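PDB 4F53: SusD homolog from Bacteroides ovatus, which probably binds mucin O-glycans at the cell surface, as a SusD-like outer-membrane lipoprotein with a TPR-like helical fold. Local coordinates for residues R184-F196 against A237-N249. Numbering follows the deposited sequence.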
loop_
_atom_site.group_PDB
_atom_site.type_symbol
_atom_site.label_atom_id
_atom_site.label_comp_id
_atom_site.label_asym_id
_atom_site.label_seq_id
_atom_site.Cartn_x
_atom_site.Cartn_y
_atom_site.Cartn_z
ATOM N N ARG A 184 -2.294 -1.989 20.125
ATOM C CA ARG A 184 -0.860 -2.210 19.926
ATOM C C ARG A 184 -0.270 -1.192 18.950
ATOM O O ARG A 184 0.858 -1.364 18.485
ATOM C CB ARG A 184 -0.596 -3.652 19.442
ATOM C CG ARG A 184 -1.093 -4.711 20.412
ATOM C CD ARG A 184 -0.798 -6.136 19.934
ATOM N NE ARG A 184 0.628 -6.464 20.046
ATOM C CZ ARG A 184 1.235 -6.816 21.176
ATOM N NH1 ARG A 184 0.549 -6.901 22.309
ATOM N NH2 ARG A 184 2.533 -7.059 21.189
ATOM N N ILE A 185 -1.007 -0.112 18.671
ATOM C CA ILE A 185 -0.537 0.945 17.791
ATOM C C ILE A 185 -0.274 2.226 18.591
ATOM O O ILE A 185 0.822 2.777 18.491
ATOM C CB ILE A 185 -1.508 1.185 16.581
ATOM C CG1 ILE A 185 -1.511 -0.057 15.637
ATOM C CG2 ILE A 185 -1.133 2.481 15.812
ATOM C CD1 ILE A 185 -2.444 -0.006 14.490
ATOM N N TYR A 186 -1.275 2.727 19.331
ATOM C CA TYR A 186 -1.163 3.984 20.077
ATOM C C TYR A 186 -1.321 3.815 21.586
ATOM O O TYR A 186 -1.305 4.817 22.320
ATOM C CB TYR A 186 -2.183 5.008 19.574
ATOM C CG TYR A 186 -1.933 5.477 18.160
ATOM C CD1 TYR A 186 -0.703 6.031 17.791
ATOM C CD2 TYR A 186 -2.957 5.489 17.221
ATOM C CE1 TYR A 186 -0.491 6.536 16.505
ATOM C CE2 TYR A 186 -2.746 5.952 15.920
ATOM C CZ TYR A 186 -1.521 6.502 15.578
ATOM O OH TYR A 186 -1.338 6.995 14.325
ATOM N N ASN A 187 -1.442 2.555 22.048
ATOM C CA ASN A 187 -1.548 2.171 23.458
ATOM C C ASN A 187 -2.671 2.902 24.199
ATOM O O ASN A 187 -2.477 3.340 25.330
ATOM C CB ASN A 187 -0.201 2.379 24.185
ATOM C CG ASN A 187 0.960 1.733 23.476
ATOM O OD1 ASN A 187 1.871 2.419 22.990
ATOM N ND2 ASN A 187 0.922 0.408 23.352
ATOM N N GLY A 188 -3.842 2.985 23.570
ATOM C CA GLY A 188 -5.020 3.603 24.164
ATOM C C GLY A 188 -5.067 5.119 24.111
ATOM O O GLY A 188 -5.971 5.702 24.700
ATOM N N ASN A 189 -4.114 5.778 23.398
ATOM C CA ASN A 189 -4.111 7.231 23.270
ATOM C C ASN A 189 -5.137 7.661 22.193
ATOM O O ASN A 189 -4.824 7.667 21.004
ATOM C CB ASN A 189 -2.699 7.736 22.955
ATOM C CG ASN A 189 -2.527 9.240 22.866
ATOM O OD1 ASN A 189 -3.427 10.025 23.154
ATOM N ND2 ASN A 189 -1.346 9.675 22.450
ATOM N N THR A 190 -6.360 8.040 22.635
ATOM C CA THR A 190 -7.490 8.444 21.777
ATOM C C THR A 190 -7.144 9.625 20.850
ATOM O O THR A 190 -7.598 9.638 19.702
ATOM C CB THR A 190 -8.726 8.765 22.638
ATOM O OG1 THR A 190 -8.917 7.699 23.569
ATOM C CG2 THR A 190 -9.995 8.913 21.816
ATOM N N SER A 191 -6.358 10.602 21.337
ATOM C CA SER A 191 -5.983 11.794 20.550
ATOM C C SER A 191 -5.085 11.411 19.350
ATOM O O SER A 191 -5.142 12.057 18.312
ATOM C CB SER A 191 -5.299 12.832 21.437
ATOM O OG SER A 191 -4.010 12.411 21.849
ATOM N N ALA A 192 -4.283 10.348 19.494
ATOM C CA ALA A 192 -3.457 9.810 18.413
ATOM C C ALA A 192 -4.356 9.172 17.317
ATOM O O ALA A 192 -4.058 9.302 16.138
ATOM C CB ALA A 192 -2.470 8.797 18.962
ATOM N N TRP A 193 -5.487 8.557 17.720
ATOM C CA TRP A 193 -6.490 7.946 16.841
ATOM C C TRP A 193 -7.292 9.010 16.109
ATOM O O TRP A 193 -7.708 8.777 14.977
ATOM C CB TRP A 193 -7.422 6.999 17.636
ATOM C CG TRP A 193 -6.787 5.662 17.862
ATOM C CD1 TRP A 193 -6.426 5.120 19.060
ATOM C CD2 TRP A 193 -6.379 4.718 16.853
ATOM N NE1 TRP A 193 -5.837 3.891 18.865
ATOM C CE2 TRP A 193 -5.751 3.643 17.518
ATOM C CE3 TRP A 193 -6.402 4.721 15.438
ATOM C CZ2 TRP A 193 -5.202 2.556 16.829
ATOM C CZ3 TRP A 193 -5.849 3.646 14.756
ATOM C CH2 TRP A 193 -5.280 2.572 15.448
ATOM N N TYR A 194 -7.503 10.169 16.761
ATOM C CA TYR A 194 -8.168 11.355 16.207
ATOM C C TYR A 194 -7.365 11.854 15.016
ATOM O O TYR A 194 -7.947 12.114 13.965
ATOM C CB TYR A 194 -8.303 12.459 17.283
ATOM C CG TYR A 194 -8.979 13.721 16.786
ATOM C CD1 TYR A 194 -10.365 13.792 16.664
ATOM C CD2 TYR A 194 -8.233 14.845 16.429
ATOM C CE1 TYR A 194 -10.995 14.951 16.208
ATOM C CE2 TYR A 194 -8.852 16.006 15.953
ATOM C CZ TYR A 194 -10.235 16.057 15.856
ATOM O OH TYR A 194 -10.870 17.190 15.402
ATOM N N LYS A 195 -6.020 11.960 15.175
ATOM C CA LYS A 195 -5.105 12.389 14.105
ATOM C C LYS A 195 -5.078 11.381 12.981
ATOM O O LYS A 195 -5.049 11.778 11.823
ATOM C CB LYS A 195 -3.670 12.600 14.639
ATOM C CG LYS A 195 -3.566 13.754 15.633
ATOM C CD LYS A 195 -2.119 14.062 15.892
ATOM C CE LYS A 195 -1.936 14.811 17.181
ATOM N NZ LYS A 195 -0.508 15.159 17.391
ATOM N N PHE A 196 -5.101 10.071 13.313
ATOM C CA PHE A 196 -5.103 8.972 12.336
ATOM C C PHE A 196 -6.373 9.061 11.471
ATOM O O PHE A 196 -6.264 8.989 10.247
ATOM C CB PHE A 196 -5.024 7.602 13.073
ATOM C CG PHE A 196 -5.073 6.359 12.207
ATOM C CD1 PHE A 196 -6.286 5.875 11.723
ATOM C CD2 PHE A 196 -3.911 5.675 11.881
ATOM C CE1 PHE A 196 -6.325 4.735 10.902
ATOM C CE2 PHE A 196 -3.949 4.521 11.088
ATOM C CZ PHE A 196 -5.153 4.050 10.613
ATOM N N ALA A 237 6.672 12.723 13.270
ATOM C CA ALA A 237 7.031 11.322 12.980
ATOM C C ALA A 237 6.396 10.344 14.006
ATOM O O ALA A 237 5.953 9.263 13.629
ATOM C CB ALA A 237 8.548 11.152 12.969
ATOM N N THR A 238 6.306 10.759 15.282
ATOM C CA THR A 238 5.742 9.928 16.360
ATOM C C THR A 238 4.205 9.853 16.314
ATOM O O THR A 238 3.634 9.076 17.060
ATOM C CB THR A 238 6.221 10.391 17.724
ATOM O OG1 THR A 238 5.945 11.785 17.845
ATOM C CG2 THR A 238 7.689 10.086 17.953
ATOM N N ASP A 239 3.539 10.608 15.422
ATOM C CA ASP A 239 2.092 10.509 15.221
ATOM C C ASP A 239 1.750 9.312 14.323
ATOM O O ASP A 239 0.593 8.875 14.302
ATOM C CB ASP A 239 1.496 11.783 14.603
ATOM C CG ASP A 239 1.557 13.022 15.458
ATOM O OD1 ASP A 239 1.503 12.894 16.702
ATOM O OD2 ASP A 239 1.608 14.123 14.886
ATOM N N GLY A 240 2.751 8.811 13.588
ATOM C CA GLY A 240 2.611 7.679 12.676
ATOM C C GLY A 240 2.077 6.433 13.345
ATOM O O GLY A 240 2.299 6.247 14.534
ATOM N N ALA A 241 1.347 5.581 12.593
ATOM C CA ALA A 241 0.770 4.339 13.122
ATOM C C ALA A 241 1.676 3.150 12.782
ATOM O O ALA A 241 1.883 2.824 11.615
ATOM C CB ALA A 241 -0.646 4.120 12.585
ATOM N N TYR A 242 2.246 2.539 13.837
ATOM C CA TYR A 242 3.167 1.398 13.786
ATOM C C TYR A 242 2.692 0.371 14.786
ATOM O O TYR A 242 2.550 0.706 15.953
ATOM C CB TYR A 242 4.621 1.838 14.102
ATOM C CG TYR A 242 5.116 2.919 13.167
ATOM C CD1 TYR A 242 5.643 2.601 11.919
ATOM C CD2 TYR A 242 5.038 4.264 13.523
ATOM C CE1 TYR A 242 6.072 3.592 11.047
ATOM C CE2 TYR A 242 5.463 5.265 12.657
ATOM C CZ TYR A 242 5.978 4.924 11.419
ATOM O OH TYR A 242 6.424 5.904 10.566
ATOM N N ARG A 243 2.378 -0.842 14.341
ATOM C CA ARG A 243 1.857 -1.856 15.256
ATOM C C ARG A 243 2.963 -2.719 15.831
ATOM O O ARG A 243 3.787 -3.255 15.093
ATOM C CB ARG A 243 0.801 -2.746 14.565
ATOM C CG ARG A 243 -0.019 -3.580 15.554
ATOM C CD ARG A 243 -1.183 -4.322 14.917
ATOM N NE ARG A 243 -1.365 -5.666 15.505
ATOM C CZ ARG A 243 -0.566 -6.719 15.273
ATOM N NH1 ARG A 243 0.489 -6.607 14.451
ATOM N NH2 ARG A 243 -0.808 -7.883 15.861
ATOM N N LYS A 244 2.963 -2.872 17.160
ATOM C CA LYS A 244 3.898 -3.750 17.873
ATOM C C LYS A 244 3.400 -5.154 17.597
ATOM O O LYS A 244 2.225 -5.476 17.888
ATOM C CB LYS A 244 3.979 -3.397 19.379
ATOM C CG LYS A 244 4.747 -4.417 20.211
ATOM C CD LYS A 244 4.749 -4.085 21.677
ATOM C CE LYS A 244 5.543 -5.084 22.474
ATOM N NZ LYS A 244 5.474 -4.787 23.929
ATOM N N VAL A 245 4.259 -5.970 16.936
ATOM C CA VAL A 245 3.885 -7.328 16.515
ATOM C C VAL A 245 3.495 -8.185 17.728
ATOM O O VAL A 245 4.043 -8.005 18.830
ATOM C CB VAL A 245 4.951 -8.035 15.621
ATOM C CG1 VAL A 245 5.229 -7.224 14.360
ATOM C CG2 VAL A 245 6.241 -8.352 16.385
ATOM N N ALA A 246 2.520 -9.077 17.529
ATOM C CA ALA A 246 2.085 -10.003 18.577
ATOM C C ALA A 246 3.072 -11.148 18.677
ATOM O O ALA A 246 3.398 -11.569 19.782
ATOM C CB ALA A 246 0.687 -10.526 18.283
ATOM N N ASP A 247 3.602 -11.612 17.534
ATOM C CA ASP A 247 4.571 -12.702 17.503
ATOM C C ASP A 247 5.828 -12.325 16.681
ATOM O O ASP A 247 6.920 -12.284 17.236
ATOM C CB ASP A 247 3.924 -13.993 16.980
ATOM C CG ASP A 247 4.827 -15.190 17.162
ATOM O OD1 ASP A 247 4.948 -15.673 18.310
ATOM O OD2 ASP A 247 5.477 -15.597 16.180
ATOM N N HIS A 248 5.691 -12.093 15.372
ATOM C CA HIS A 248 6.838 -11.703 14.554
ATOM C C HIS A 248 6.433 -10.912 13.325
ATOM O O HIS A 248 5.321 -11.085 12.819
ATOM C CB HIS A 248 7.666 -12.930 14.132
ATOM C CG HIS A 248 6.962 -13.915 13.252
ATOM N ND1 HIS A 248 6.200 -14.956 13.791
ATOM C CD2 HIS A 248 6.981 -14.029 11.901
ATOM C CE1 HIS A 248 5.767 -15.654 12.752
ATOM N NE2 HIS A 248 6.202 -15.130 11.589
ATOM N N ASN A 249 7.351 -10.073 12.826
ATOM C CA ASN A 249 7.158 -9.327 11.581
ATOM C C ASN A 249 7.270 -10.333 10.410
ATOM O O ASN A 249 8.296 -11.014 10.287
ATOM C CB ASN A 249 8.175 -8.183 11.441
ATOM C CG ASN A 249 7.859 -7.266 10.301
ATOM O OD1 ASN A 249 7.663 -7.693 9.169
ATOM N ND2 ASN A 249 7.812 -5.982 10.566
HETATM O O HOH W 1 2.297 4.065 16.392
HETATM O O HOH W 2 -1.545 10.087 15.661
#
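Arg184 reaches along the backbone that follows strand 241-243 and binds two successive carbonyls, joining the loop before helix 190-207 to the chain leaving that strand in this TPR-like SusD fold. Its chain bends at chi3 (73°), which turns the guanidinium edge toward the 244-245 backbone: NE donates to Lys244 O at 2.9 Å and NH2 to Val245 O at 3.0 Å, both from above the carbonyl planes. Lys244 N returns a nearly straight bond to Arg184 O (172°), and the extended Lys244 chain passes the guanidinium obliquely, CG lying 3.6 Å from NH2. With an alanine at Arg184, the carbonyls of Lys244 and Val245 would probably lose both donors, and the chain after the strand its side-chain tie to the loop. The neighbouring Arg243 crosses Ile185 at about a right angle, and its guanidinium is held by a salt bridge to Glu42.

Further along, Ala241 CB points toward helix 190-207 and its preceding loop. Ile185 CG2 meets it at 3.7 Å, the Phe196 ring presents its edge through CE2, and the hydroxyl end of Tyr186 also touches it. The Tyr186 ring is sandwiched, Ile185 CG2 over the centre of one face and Ala192 CB against the opposite face nearer the rim, which probably limits its rotation; the hydroxyl donates to Asp239 O at 2.7 Å. That carbonyl also accepts from a water bound to Ala192 O; a second water links Ile185 O, Gly240 O and Tyr242 N. At the helix 190-207 side of the contact, the carboxylate of Asp239 meets Lys195: OD2 is held by Thr235 N, whereas Lys195 NZ forms a salt bridge to OD1 at 3.1 Å, approaching from above the carboxylate plane.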